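Local coordinates for protein neuraminidase (Influenza A virus, PDB 4FVK) that forms a tetrameric, membrane-bound neuraminidase-like glycoprotein of a bat virus and may remove terminal sialic acid from glycoconjugates, at residues F10-K15 against Q328-L333; A47-D52 against Q357-F362; G102-A107 against L150-C155; C108-K113 against I130-E135; C157-C162 against I208-K213. All blocks are in the same frame, centred on the assembly; numbering follows the deposited sequence.

How the contacts relate
The contacts belong to a six-bladed beta-propeller. Contact 1 joins the N-terminal arm to the loop after strand 320-327. Contact 2 packs strand 47-51 on strand 355-365, from a different sheet. These two span over 300 residues each and alternate along the chain, and contacts 3, 4 and 5 all lie between their ends. Contacts 3 and 4 share strand 104-109 and are tied by the Cys155-Cys108 disulfide, with centres about 14 Å apart. Contact 5 begins just after contact 3 ends in the sequence and joins the next two sheets. Its centre is about 11 Å from that of contact 1, and the Arg13-Glu159 salt bridge links them. The chain's start is thereby held to loops of several blades.

Contact 1: residues F10-K15 against Q328-L333; sequences FYWRAK and QPKGDL. With NAG (2-acetamido-2-deoxy-beta-D-glucopyranose), chain I.
Lys15 NZ gives a hydrogen bond of 2.9 Å to Asp332 O. It comes from above the carbonyl plane, 40° out of it. The bend at the end of the lysine chain (chi4 74°) brings NZ there. A water lies beside this bond. It accepts from Asp332 N at 3.0 Å and makes weak bonds to Lys15 NZ and Pro329 O. The carboxylate of Asp332 is engaged elsewhere, in a salt bridge with Arg339.

The segment 10-15 is part of the N-terminal arm. It runs over loops of the beta-propeller before strand 23-26 joins the sheet that also holds strand 320-327. Trp12 is its buried residue. Lys330 crosses the indole at about a right angle, its chain extended over one face. Lys330 CG makes a CH-pi contact, 3.9 Å from the centre of the Trp12 five-membered ring. Lys330 NZ lies 4.8 Å from the centre of the Trp12 six-membered ring, a cation-pi contact. The same NZ also bonds Phe109 O. The backbone N of Ala14 lies over the opposite face of the ring. Trp12 NE1 makes a weak, bent bond of 3.1 Å to Lys330 O, with an angle of 124° at the hydrogen.

Contact 2: residues A47-D52 against Q357-F362; sequences AYVSCD and QELSTF. With ZN (zinc ion), chain E.
Strand 47-51 and strand 357-362 run roughly parallel, 28° apart with axes 8.0 Å from each other, so that Ala47 faces Leu359 and Val49 faces Thr361. No hydrogen bond joins them; the contact is made by side chains, apart from Leu359 CD1 against the backbone N of Tyr48. Leu359 CD1 is the central atom. Leu359 CD1 lies 3.7 Å from Ala47 CB. Val49, two residues on from Ala47, brings its CG1 to 3.9 Å from Leu359 CD1. The Val49 and Leu359 side chains lie alongside each other, pointing opposite ways.

The strands belong to different sheets of the six-bladed propeller. Strand 47-51 pairs with strand 56-67, and strand 355-365 pairs with strand 341-349. Val49 CG1 also touches Thr361 CG2 at 3.8 Å. Thr361 turns this methyl to Val49 and uses OG1 for hydrogen bonds to Thr27 and His28. Phe327 packs beside both Val49 and Thr361.

Glu358 points away from strand 47-51. Glu358 OE1 binds a zinc ion at 2.0 Å, and three waters bind the same ion. One of these waters donates to Glu358 OE2 at 3.2 Å. Ser91 belongs to this metal site as well.

Contact 3: residues G102-A107 against L150-C155; sequences GRSSSA and LPNSEC
Ser106 reaches from strand 104-107 toward the loop 150-155. Ser106 CB lies 3.9 Å from Pro151 CD and also touches Ser153 O. Ser106 OG is placed anti to its own backbone N (chi1 -169°) and donates to Ser153 O at 2.8 Å, in the plane of that carbonyl. Cys155 N is also close to OG, but the angle is too poor for a bond. Cys155 N donates instead to Ala107 O at 3.1 Å. Ala107 O receives a CA-H...O contact from Glu154 CA too.

Ser104 works the other way round. Ser104 OG accepts a nearly straight bond from Leu150 N, 3.0 Å long with an angle of 168°.

Between these serines, Ser105 and Asn152 hold each other by two bonds. Ser105 N donates to Asn152 OD1 at 2.9 Å. Asn152 N donates to Ser105 O at 2.8 Å. Asn152 has a left-handed backbone, and its side chain folds back so that OD1 reaches the strand. A water donates to the same OD1 and accepts from Ser105 OG, which also bonds Tyr48 OH.

Cys155 SG packs on the backbone of Ala107 and forms the disulfide with Cys108. There are no helices nearby. Leu117 and Ala119 of strand 114-120 lie against Leu150, and Val164 of strand 161-168 touches Ser106, Leu150, Pro151 and Cys155. The loop 150-155 thus lies along strand 104-109 of one propeller sheet and leads into strand 156-158, the first strand of the next.

Contact 4: residues C108-K113 against I130-E135; sequences CFDGLK and IKYGEE
Tyr132 swings its ring anti to the backbone N (chi1 -165°), and Asp110 holds its carboxylate between N and the carbonyl carbon (chi1 68°), which brings phenol and carboxylate together. Tyr132 OH donates to Asp110 OD2. The modelled distance from Tyr132 OH to Asp110 OD2 is 2.4 Å, very short, so its exact length is doubtful. OD2 lies at the edge of the ring, in its plane, while the carboxylate plane is turned 62° from the ring.

Lys113 lies over one ring face. Lys113 CB is 3.9 Å from the centre of the Tyr132 ring, a CH-pi contact. The lysine chain then bends, and Lys113 CE reaches Gly133 CA at 3.8 Å. Gly133 is in the type II' turn from Tyr132 to Glu135, which links strands 127-132 and 135-141. Across the subunit interface, Glu135 accepts from backbone N atoms of Leu333, Ile334 and Ser335 of a neighbouring subunit.

The other oxygen, Asp110 OD1, closes an Asx turn. Asp110 OD1 accepts from Leu112 N at 2.7 Å and from Lys113 N at 3.1 Å. These two N-H groups limit the rotation of the carboxylate and would probably favour its ionised form; the hydroxyl bond, whose length is uncertain, would act in the same sense.

Contact 5: residues C157-C162 against I208-K213; sequences CIEGSC and INNLIK
Ile158 meets Ile212 in the one apolar pair, Ile158 CD1 to Ile212 CG2 at 4.2 Å. Its closest other contacts are van der Waals touches on oxygens of Asn210. Ile158 CD1 lies 4.0 Å from Asn210 O. The other branch, Ile158 CG2, is placed anti to the backbone N and lies 3.6 Å from Asn210 OD1. The two side chains run at a slant to each other. Thr207 of strand 203-208 also touches Ile158.

Polar bonds do not cross between the two segments. The Glu159 side chain sets out toward 208-213, but its carboxylate is paired with Arg13 of the N-terminal arm in a salt bridge. Its backbone bonds that of Trp12.

Backbone bonds hold each segment on its own. In 157-162, Ile158 N donates to Ser161 O at 2.7 Å, and Ser161 N donates back to Ile158 O. In 208-213, Leu211 N donates to Ile208 O at 2.8 Å, and Ile208 N donates back to Leu211 O.

One covalent link adds to this, the disulfide between Cys157 SG and Cys162 SG, 2.1 Å. It ties the two strands together just beside the turn.

Both segments are tight beta hairpins closed by type I' turns. Each joins the first and second strands of its sheet, and the two sheets are successive blades of the beta-propeller.

Contact 1: residues F10-K15 against Q328-L333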
# COMPACT_ATOMS: atom_id res chain seq x y z
N PHE A 10 27.93 -7.12 13.26
CA PHE A 10 26.93 -6.39 12.49
C PHE A 10 25.55 -7.05 12.61
O PHE A 10 24.52 -6.45 12.26
CB PHE A 10 27.42 -6.21 11.04
CG PHE A 10 26.41 -6.57 9.99
CD1 PHE A 10 26.31 -7.88 9.54
CD2 PHE A 10 25.60 -5.61 9.42
CE1 PHE A 10 25.39 -8.22 8.57
CE2 PHE A 10 24.68 -5.95 8.44
CZ PHE A 10 24.57 -7.25 8.01
N TYR A 11 25.52 -8.26 13.14
CA TYR A 11 24.27 -8.87 13.59
C TYR A 11 23.81 -8.06 14.78
O TYR A 11 24.61 -7.34 15.38
CB TYR A 11 24.47 -10.33 13.99
CG TYR A 11 24.51 -11.28 12.81
CD1 TYR A 11 23.37 -11.57 12.09
CD2 TYR A 11 25.71 -11.88 12.42
CE1 TYR A 11 23.40 -12.43 10.99
CE2 TYR A 11 25.75 -12.74 11.34
CZ TYR A 11 24.59 -13.01 10.63
OH TYR A 11 24.62 -13.86 9.55
N TRP A 12 22.55 -8.18 15.15
CA TRP A 12 22.05 -7.42 16.28
C TRP A 12 22.46 -8.04 17.62
O TRP A 12 22.55 -9.25 17.76
CB TRP A 12 20.53 -7.29 16.22
CG TRP A 12 19.97 -6.45 17.37
CD1 TRP A 12 19.85 -5.09 17.42
CD2 TRP A 12 19.46 -6.95 18.62
NE1 TRP A 12 19.31 -4.70 18.63
CE2 TRP A 12 19.05 -5.82 19.38
CE3 TRP A 12 19.31 -8.23 19.18
CZ2 TRP A 12 18.49 -5.94 20.65
CZ3 TRP A 12 18.75 -8.34 20.45
CH2 TRP A 12 18.36 -7.21 21.17
N ARG A 13 22.69 -7.17 18.59
CA ARG A 13 22.88 -7.54 19.98
C ARG A 13 22.36 -6.38 20.84
O ARG A 13 22.29 -5.23 20.38
CB ARG A 13 24.35 -7.84 20.29
CG ARG A 13 25.29 -6.64 20.30
CD ARG A 13 26.62 -6.97 19.62
NE ARG A 13 26.61 -6.64 18.19
CZ ARG A 13 27.10 -7.41 17.22
NH1 ARG A 13 27.64 -8.58 17.49
NH2 ARG A 13 27.03 -7.00 15.96
N ALA A 14 21.95 -6.69 22.06
CA ALA A 14 21.39 -5.69 22.95
C ALA A 14 22.43 -4.63 23.30
O ALA A 14 23.62 -4.91 23.30
CB ALA A 14 20.85 -6.34 24.19
N LYS A 15 21.98 -3.42 23.58
CA LYS A 15 22.88 -2.41 24.14
C LYS A 15 23.39 -2.91 25.50
O LYS A 15 22.74 -3.72 26.16
CB LYS A 15 22.21 -1.04 24.23
CG LYS A 15 21.94 -0.43 22.86
CD LYS A 15 21.45 0.99 22.95
CE LYS A 15 21.47 1.68 21.58
NZ LYS A 15 20.39 1.22 20.69
N GLN A 328 11.67 -6.31 22.63
CA GLN A 328 12.73 -5.31 22.72
C GLN A 328 12.90 -4.49 21.44
O GLN A 328 13.03 -5.04 20.34
CB GLN A 328 14.06 -5.96 23.10
CG GLN A 328 14.10 -6.45 24.55
CD GLN A 328 15.39 -7.21 24.86
OE1 GLN A 328 15.64 -8.28 24.31
NE2 GLN A 328 16.20 -6.65 25.75
N PRO A 329 12.90 -3.16 21.58
CA PRO A 329 13.26 -2.31 20.44
C PRO A 329 14.70 -2.61 20.04
O PRO A 329 15.55 -2.85 20.90
CB PRO A 329 13.13 -0.89 21.02
CG PRO A 329 12.17 -1.02 22.13
CD PRO A 329 12.49 -2.38 22.75
N LYS A 330 14.96 -2.62 18.75
CA LYS A 330 16.27 -3.01 18.24
C LYS A 330 17.05 -1.90 17.55
O LYS A 330 18.26 -1.99 17.42
CB LYS A 330 16.11 -4.24 17.33
CG LYS A 330 15.67 -5.45 18.18
CD LYS A 330 15.60 -6.78 17.44
CE LYS A 330 15.34 -7.88 18.50
NZ LYS A 330 15.14 -9.20 17.88
N GLY A 331 16.38 -0.83 17.14
CA GLY A 331 17.07 0.22 16.41
C GLY A 331 17.02 1.61 17.03
O GLY A 331 17.06 2.60 16.31
N ASP A 332 16.95 1.67 18.36
CA ASP A 332 17.02 2.95 19.05
C ASP A 332 18.33 3.61 18.68
O ASP A 332 19.35 2.95 18.62
CB ASP A 332 16.97 2.73 20.56
CG ASP A 332 15.57 2.42 21.05
OD1 ASP A 332 15.39 2.26 22.27
OD2 ASP A 332 14.65 2.36 20.20
N LEU A 333 18.32 4.91 18.42
CA LEU A 333 19.59 5.59 18.23
C LEU A 333 19.89 6.66 19.26
O LEU A 333 21.02 7.08 19.38
CB LEU A 333 19.79 6.11 16.81
CG LEU A 333 18.81 6.98 16.04
CD1 LEU A 333 19.48 8.29 15.64
CD2 LEU A 333 18.38 6.22 14.79
C1 NAG I . 21.75 13.71 19.04
C2 NAG I . 22.61 12.54 18.59
C3 NAG I . 24.08 12.88 18.34
C4 NAG I . 24.28 14.26 17.71
C5 NAG I . 23.40 15.31 18.38
C6 NAG I . 23.49 16.64 17.64
C7 NAG I . 22.93 10.26 19.44
C8 NAG I . 23.63 9.61 20.60
N2 NAG I . 22.54 11.52 19.62
O3 NAG I . 24.63 11.91 17.47
O4 NAG I . 25.63 14.64 17.82
O5 NAG I . 22.05 14.90 18.34
O6 NAG I . 24.50 17.46 18.19
O7 NAG I . 22.72 9.63 18.40
O HOH W 1 17.50 -0.38 20.46

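Contact 2: residues A47-D52 against Q357-F362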
# COMPACT_ATOMS: atom_id res chain seq x y z
N ALA A 47 -1.21 -13.52 19.48
CA ALA A 47 -0.46 -12.42 18.92
C ALA A 47 0.67 -12.00 19.86
O ALA A 47 0.55 -12.11 21.09
CB ALA A 47 -1.40 -11.25 18.65
N TYR A 48 1.75 -11.49 19.29
CA TYR A 48 2.86 -10.90 20.06
C TYR A 48 3.53 -9.88 19.16
O TYR A 48 3.20 -9.80 17.98
CB TYR A 48 3.87 -11.98 20.51
CG TYR A 48 4.37 -12.85 19.37
CD1 TYR A 48 5.54 -12.53 18.70
CD2 TYR A 48 3.66 -13.95 18.95
CE1 TYR A 48 6.00 -13.31 17.64
CE2 TYR A 48 4.11 -14.74 17.91
CZ TYR A 48 5.28 -14.42 17.26
OH TYR A 48 5.71 -15.21 16.23
N VAL A 49 4.43 -9.06 19.69
CA VAL A 49 5.13 -8.14 18.79
C VAL A 49 6.60 -8.41 18.71
O VAL A 49 7.18 -8.99 19.59
CB VAL A 49 4.78 -6.62 19.04
CG1 VAL A 49 3.63 -6.46 20.00
CG2 VAL A 49 5.99 -5.80 19.40
N SER A 50 7.22 -8.07 17.59
CA SER A 50 8.65 -8.22 17.47
C SER A 50 9.05 -7.21 16.44
O SER A 50 8.21 -6.87 15.61
CB SER A 50 9.02 -9.63 17.00
OG SER A 50 10.42 -9.81 17.09
N CYS A 51 10.30 -6.75 16.49
CA CYS A 51 10.75 -5.61 15.69
C CYS A 51 11.94 -5.92 14.79
O CYS A 51 12.77 -6.74 15.14
CB CYS A 51 11.19 -4.47 16.63
SG CYS A 51 10.01 -4.04 17.93
N ASP A 52 12.04 -5.24 13.64
CA ASP A 52 13.30 -5.25 12.91
C ASP A 52 14.12 -4.05 13.35
O ASP A 52 13.82 -3.48 14.39
CB ASP A 52 13.10 -5.32 11.39
CG ASP A 52 12.27 -4.16 10.85
OD1 ASP A 52 11.49 -4.41 9.92
OD2 ASP A 52 12.40 -3.01 11.34
N GLN A 357 -9.43 -9.99 21.16
CA GLN A 357 -8.19 -9.55 21.82
C GLN A 357 -7.51 -8.58 20.90
O GLN A 357 -7.38 -8.86 19.71
CB GLN A 357 -7.19 -10.70 21.99
CG GLN A 357 -7.61 -11.89 22.82
CD GLN A 357 -8.59 -12.79 22.13
OE1 GLN A 357 -8.39 -13.21 20.97
NE2 GLN A 357 -9.67 -13.11 22.84
N GLU A 358 -7.05 -7.45 21.43
CA GLU A 358 -6.23 -6.52 20.66
C GLU A 358 -5.01 -6.17 21.49
O GLU A 358 -5.13 -5.93 22.70
CB GLU A 358 -7.01 -5.25 20.30
CG GLU A 358 -7.92 -5.38 19.08
CD GLU A 358 -7.15 -5.64 17.77
OE1 GLU A 358 -7.72 -6.27 16.85
OE2 GLU A 358 -5.99 -5.20 17.64
N LEU A 359 -3.85 -6.11 20.86
CA LEU A 359 -2.62 -5.79 21.59
C LEU A 359 -2.42 -4.30 21.87
O LEU A 359 -2.58 -3.47 20.98
CB LEU A 359 -1.40 -6.30 20.83
CG LEU A 359 -1.27 -7.82 20.60
CD1 LEU A 359 0.06 -8.12 19.96
CD2 LEU A 359 -1.39 -8.57 21.95
N SER A 360 -2.05 -3.98 23.11
CA SER A 360 -1.46 -2.70 23.42
C SER A 360 0.02 -2.93 23.71
O SER A 360 0.42 -4.04 24.08
CB SER A 360 -2.14 -2.06 24.63
OG SER A 360 -1.84 -2.84 25.78
N THR A 361 0.82 -1.89 23.54
CA THR A 361 2.24 -1.99 23.85
C THR A 361 2.64 -0.88 24.82
O THR A 361 2.21 0.26 24.66
CB THR A 361 3.13 -1.92 22.60
OG1 THR A 361 2.93 -0.67 21.92
CG2 THR A 361 2.81 -3.10 21.66
N PHE A 362 3.46 -1.23 25.81
CA PHE A 362 3.95 -0.30 26.81
C PHE A 362 5.47 -0.39 26.85
O PHE A 362 6.02 -1.48 26.74
CB PHE A 362 3.40 -0.67 28.19
CG PHE A 362 1.96 -0.30 28.40
CD1 PHE A 362 0.93 -1.08 27.87
CD2 PHE A 362 1.62 0.81 29.15
CE1 PHE A 362 -0.40 -0.74 28.07
CE2 PHE A 362 0.29 1.17 29.36
CZ PHE A 362 -0.72 0.40 28.84
ZN ZN E . -6.66 -6.46 15.20
O HOH W 2 -4.75 -7.27 15.50
O HOH W 3 -6.87 -4.55 14.40
O HOH W 4 -8.22 -7.71 14.78

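Contact 3: residues G102-A107 against L150-C155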
# COMPACT_ATOMS: atom_id res chain seq x y z
N GLY A 102 0.42 -22.42 10.63
CA GLY A 102 0.90 -22.66 11.99
C GLY A 102 -0.18 -22.42 13.03
O GLY A 102 -1.11 -21.65 12.78
N ARG A 103 -0.09 -23.08 14.19
CA ARG A 103 -1.07 -22.87 15.28
C ARG A 103 -0.43 -22.24 16.50
O ARG A 103 -1.13 -21.68 17.37
CB ARG A 103 -1.78 -24.18 15.67
CG ARG A 103 -0.87 -25.37 15.87
CD ARG A 103 -1.48 -26.42 16.83
NE ARG A 103 -2.77 -26.96 16.40
CZ ARG A 103 -3.95 -26.56 16.88
NH1 ARG A 103 -4.02 -25.61 17.80
NH2 ARG A 103 -5.07 -27.11 16.43
N SER A 104 0.88 -22.33 16.59
CA SER A 104 1.63 -21.51 17.53
C SER A 104 2.89 -21.08 16.80
O SER A 104 3.24 -21.68 15.76
CB SER A 104 1.96 -22.30 18.80
OG SER A 104 2.92 -23.29 18.51
N SER A 105 3.60 -20.09 17.33
CA SER A 105 4.74 -19.55 16.59
C SER A 105 5.75 -18.74 17.42
O SER A 105 5.50 -18.40 18.57
CB SER A 105 4.25 -18.64 15.45
OG SER A 105 3.94 -17.35 15.97
N SER A 106 6.88 -18.43 16.80
CA SER A 106 7.83 -17.49 17.38
C SER A 106 8.56 -16.78 16.22
O SER A 106 8.66 -17.32 15.13
CB SER A 106 8.80 -18.20 18.36
OG SER A 106 9.57 -17.25 19.11
N ALA A 107 9.02 -15.55 16.45
CA ALA A 107 9.67 -14.78 15.38
C ALA A 107 10.67 -13.82 15.97
O ALA A 107 10.48 -13.34 17.09
CB ALA A 107 8.63 -14.01 14.55
N LEU A 150 5.24 -23.77 20.35
CA LEU A 150 6.14 -22.62 20.37
C LEU A 150 5.56 -21.61 21.31
O LEU A 150 4.39 -21.71 21.64
CB LEU A 150 6.25 -22.03 18.97
CG LEU A 150 7.14 -22.96 18.15
CD1 LEU A 150 6.84 -22.79 16.68
CD2 LEU A 150 8.62 -22.71 18.49
N PRO A 151 6.37 -20.64 21.76
CA PRO A 151 5.93 -19.73 22.83
C PRO A 151 4.87 -18.67 22.50
O PRO A 151 4.28 -18.15 23.44
CB PRO A 151 7.22 -18.98 23.21
CG PRO A 151 8.33 -19.72 22.59
CD PRO A 151 7.77 -20.40 21.39
N ASN A 152 4.67 -18.31 21.23
CA ASN A 152 3.84 -17.13 20.90
C ASN A 152 4.37 -15.85 21.53
O ASN A 152 3.61 -15.08 22.12
CB ASN A 152 2.36 -17.36 21.25
CG ASN A 152 1.86 -18.70 20.73
OD1 ASN A 152 2.03 -19.01 19.57
ND2 ASN A 152 1.28 -19.52 21.62
N SER A 153 5.67 -15.64 21.39
CA SER A 153 6.33 -14.42 21.86
C SER A 153 7.62 -14.42 21.08
O SER A 153 7.96 -15.44 20.48
CB SER A 153 6.63 -14.51 23.38
OG SER A 153 7.09 -13.26 23.91
N GLU A 154 8.34 -13.31 21.06
CA GLU A 154 9.49 -13.24 20.17
C GLU A 154 10.61 -14.17 20.61
O GLU A 154 10.86 -14.30 21.78
CB GLU A 154 10.00 -11.81 19.98
CG GLU A 154 10.77 -11.16 21.15
CD GLU A 154 11.39 -9.79 20.74
OE1 GLU A 154 11.31 -9.46 19.53
OE2 GLU A 154 11.97 -9.06 21.59
N CYS A 155 11.28 -14.82 19.67
CA CYS A 155 12.49 -15.54 20.02
C CYS A 155 13.59 -14.51 20.23
O CYS A 155 13.36 -13.32 20.05
CB CYS A 155 12.89 -16.62 18.98
SG CYS A 155 12.67 -16.24 17.22
O HOH W 5 1.76 -17.34 17.33

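Contact 4: residues C108-K113 against I130-E135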
# COMPACT_ATOMS: atom_id res chain seq x y z
N CYS A 108 11.75 -13.56 15.24
CA CYS A 108 12.77 -12.64 15.71
C CYS A 108 13.73 -12.27 14.59
O CYS A 108 14.11 -13.11 13.77
CB CYS A 108 13.55 -13.24 16.92
SG CYS A 108 14.14 -14.96 16.68
N PHE A 109 14.12 -11.00 14.57
CA PHE A 109 14.98 -10.43 13.53
C PHE A 109 16.42 -10.39 14.07
O PHE A 109 16.65 -9.85 15.16
CB PHE A 109 14.47 -9.03 13.18
CG PHE A 109 15.11 -8.42 11.96
CD1 PHE A 109 14.71 -8.81 10.69
CD2 PHE A 109 16.07 -7.42 12.08
CE1 PHE A 109 15.28 -8.24 9.54
CE2 PHE A 109 16.64 -6.85 10.94
CZ PHE A 109 16.25 -7.28 9.66
N ASP A 110 17.38 -10.94 13.33
CA ASP A 110 18.74 -11.06 13.86
C ASP A 110 19.62 -9.88 13.45
O ASP A 110 20.82 -9.88 13.69
CB ASP A 110 19.39 -12.41 13.49
CG ASP A 110 19.67 -12.55 11.98
OD1 ASP A 110 19.56 -11.56 11.22
OD2 ASP A 110 20.01 -13.67 11.55
N GLY A 111 19.01 -8.89 12.80
CA GLY A 111 19.75 -7.78 12.23
C GLY A 111 19.82 -7.89 10.71
O GLY A 111 20.03 -6.91 10.00
N LEU A 112 19.62 -9.09 10.20
CA LEU A 112 19.73 -9.31 8.76
C LEU A 112 18.38 -9.75 8.22
O LEU A 112 17.81 -9.08 7.36
CB LEU A 112 20.82 -10.35 8.50
CG LEU A 112 21.61 -10.43 7.19
CD1 LEU A 112 21.25 -11.69 6.42
CD2 LEU A 112 21.46 -9.19 6.32
N LYS A 113 17.82 -10.82 8.77
CA LYS A 113 16.55 -11.37 8.28
C LYS A 113 15.69 -11.82 9.44
O LYS A 113 16.19 -12.02 10.53
CB LYS A 113 16.81 -12.62 7.46
CG LYS A 113 17.87 -12.44 6.41
CD LYS A 113 17.24 -12.10 5.09
CE LYS A 113 17.16 -13.35 4.24
NZ LYS A 113 17.22 -12.98 2.80
N ILE A 130 11.02 -23.93 10.10
CA ILE A 130 11.72 -22.67 10.30
C ILE A 130 11.95 -21.94 8.97
O ILE A 130 12.35 -22.56 7.99
CB ILE A 130 13.07 -22.89 11.00
CG1 ILE A 130 12.87 -23.75 12.26
CG2 ILE A 130 13.71 -21.54 11.33
CD1 ILE A 130 14.14 -24.00 13.05
N LYS A 131 11.70 -20.64 8.98
CA LYS A 131 11.91 -19.76 7.83
C LYS A 131 13.01 -18.78 8.18
O LYS A 131 13.03 -18.23 9.29
CB LYS A 131 10.64 -18.98 7.52
CG LYS A 131 10.13 -19.10 6.09
CD LYS A 131 9.02 -18.07 5.86
CE LYS A 131 8.40 -18.15 4.47
NZ LYS A 131 7.28 -17.15 4.33
N TYR A 132 13.94 -18.58 7.25
CA TYR A 132 14.92 -17.52 7.36
C TYR A 132 14.70 -16.59 6.17
O TYR A 132 14.91 -16.99 5.02
CB TYR A 132 16.35 -18.08 7.41
CG TYR A 132 17.36 -17.06 7.87
CD1 TYR A 132 17.31 -16.56 9.18
CD2 TYR A 132 18.35 -16.58 7.02
CE1 TYR A 132 18.21 -15.60 9.61
CE2 TYR A 132 19.27 -15.63 7.46
CZ TYR A 132 19.18 -15.14 8.75
OH TYR A 132 20.08 -14.21 9.21
N GLY A 133 14.24 -15.37 6.44
CA GLY A 133 13.72 -14.52 5.38
C GLY A 133 12.52 -15.21 4.74
O GLY A 133 11.58 -15.61 5.42
N GLU A 134 12.57 -15.39 3.43
CA GLU A 134 11.48 -16.06 2.72
C GLU A 134 11.76 -17.56 2.55
O GLU A 134 10.92 -18.31 2.08
CB GLU A 134 11.22 -15.40 1.35
CG GLU A 134 11.05 -13.87 1.41
CD GLU A 134 9.80 -13.42 2.17
OE1 GLU A 134 9.85 -12.36 2.84
OE2 GLU A 134 8.76 -14.11 2.10
N GLU A 135 12.95 -17.98 2.94
CA GLU A 135 13.42 -19.33 2.66
C GLU A 135 13.21 -20.31 3.84
O GLU A 135 13.70 -20.08 4.94
CB GLU A 135 14.91 -19.23 2.29
CG GLU A 135 15.71 -20.50 2.41
CD GLU A 135 17.19 -20.26 2.08
OE1 GLU A 135 17.88 -21.23 1.70
OE2 GLU A 135 17.65 -19.11 2.21

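Contact 5: residues C157-C162 against I208-K213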
# COMPACT_ATOMS: atom_id res chain seq x y z
N CYS A 157 17.58 -13.17 19.67
CA CYS A 157 18.77 -13.24 18.84
C CYS A 157 19.91 -12.46 19.48
O CYS A 157 19.75 -11.32 19.83
CB CYS A 157 18.50 -12.66 17.44
SG CYS A 157 17.38 -13.64 16.41
N ILE A 158 21.07 -13.09 19.61
CA ILE A 158 22.25 -12.37 20.08
C ILE A 158 23.39 -12.61 19.10
O ILE A 158 23.84 -13.75 18.96
CB ILE A 158 22.75 -12.91 21.43
CG1 ILE A 158 21.62 -13.00 22.46
CG2 ILE A 158 23.90 -12.05 21.95
CD1 ILE A 158 22.03 -13.75 23.71
N GLU A 159 23.85 -11.57 18.43
CA GLU A 159 24.98 -11.74 17.51
C GLU A 159 24.83 -12.88 16.50
O GLU A 159 25.81 -13.57 16.23
CB GLU A 159 26.27 -12.03 18.30
CG GLU A 159 26.62 -11.01 19.33
CD GLU A 159 28.13 -10.89 19.50
OE1 GLU A 159 28.63 -11.02 20.65
OE2 GLU A 159 28.81 -10.67 18.47
N GLY A 160 23.64 -13.11 15.97
CA GLY A 160 23.47 -14.09 14.91
C GLY A 160 22.98 -15.45 15.37
O GLY A 160 22.60 -16.29 14.57
N SER A 161 23.00 -15.67 16.68
CA SER A 161 22.43 -16.89 17.22
C SER A 161 21.07 -16.57 17.82
O SER A 161 20.95 -15.63 18.61
CB SER A 161 23.36 -17.47 18.29
OG SER A 161 24.65 -17.72 17.75
N CYS A 162 20.07 -17.36 17.46
CA CYS A 162 18.70 -17.17 17.93
C CYS A 162 18.22 -18.32 18.80
O CYS A 162 18.40 -19.50 18.46
CB CYS A 162 17.75 -16.98 16.73
SG CYS A 162 18.10 -15.47 15.77
N ILE A 208 19.83 -9.43 27.82
CA ILE A 208 20.70 -8.35 28.28
C ILE A 208 21.98 -9.00 28.78
O ILE A 208 21.95 -10.16 29.19
CB ILE A 208 20.05 -7.51 29.40
CG1 ILE A 208 20.79 -6.17 29.56
CG2 ILE A 208 20.00 -8.29 30.73
CD1 ILE A 208 20.56 -5.18 28.41
N ASN A 209 23.10 -8.29 28.71
CA ASN A 209 24.38 -8.80 29.21
C ASN A 209 24.76 -10.19 28.65
O ASN A 209 25.28 -11.05 29.38
CB ASN A 209 24.35 -8.85 30.74
CG ASN A 209 23.97 -7.50 31.37
OD1 ASN A 209 23.11 -7.43 32.25
ND2 ASN A 209 24.61 -6.44 30.91
N ASN A 210 24.47 -10.42 27.36
CA ASN A 210 24.71 -11.70 26.72
C ASN A 210 23.95 -12.86 27.36
O ASN A 210 24.22 -14.00 27.07
CB ASN A 210 26.19 -12.05 26.68
CG ASN A 210 26.91 -11.39 25.53
OD1 ASN A 210 26.32 -11.14 24.48
ND2 ASN A 210 28.19 -11.09 25.72
N LEU A 211 22.99 -12.54 28.22
CA LEU A 211 22.16 -13.56 28.83
C LEU A 211 20.78 -13.54 28.18
O LEU A 211 20.37 -12.54 27.59
CB LEU A 211 21.97 -13.27 30.31
CG LEU A 211 22.74 -14.00 31.41
CD1 LEU A 211 24.00 -14.69 30.91
CD2 LEU A 211 23.07 -13.01 32.49
N ILE A 212 20.06 -14.64 28.32
CA ILE A 212 18.67 -14.59 27.98
C ILE A 212 17.80 -15.03 29.16
O ILE A 212 18.08 -16.03 29.81
CB ILE A 212 18.39 -15.33 26.63
CG1 ILE A 212 17.11 -16.13 26.72
CG2 ILE A 212 19.60 -16.14 26.17
CD1 ILE A 212 15.97 -15.34 26.38
N LYS A 213 16.78 -14.23 29.45
CA LYS A 213 15.90 -14.46 30.59
C LYS A 213 14.47 -14.64 30.12
O LYS A 213 14.04 -13.97 29.20
CB LYS A 213 15.99 -13.29 31.55
CG LYS A 213 17.44 -12.93 31.89
CD LYS A 213 17.50 -11.83 32.92
CE LYS A 213 18.92 -11.36 33.15
NZ LYS A 213 18.93 -10.29 34.18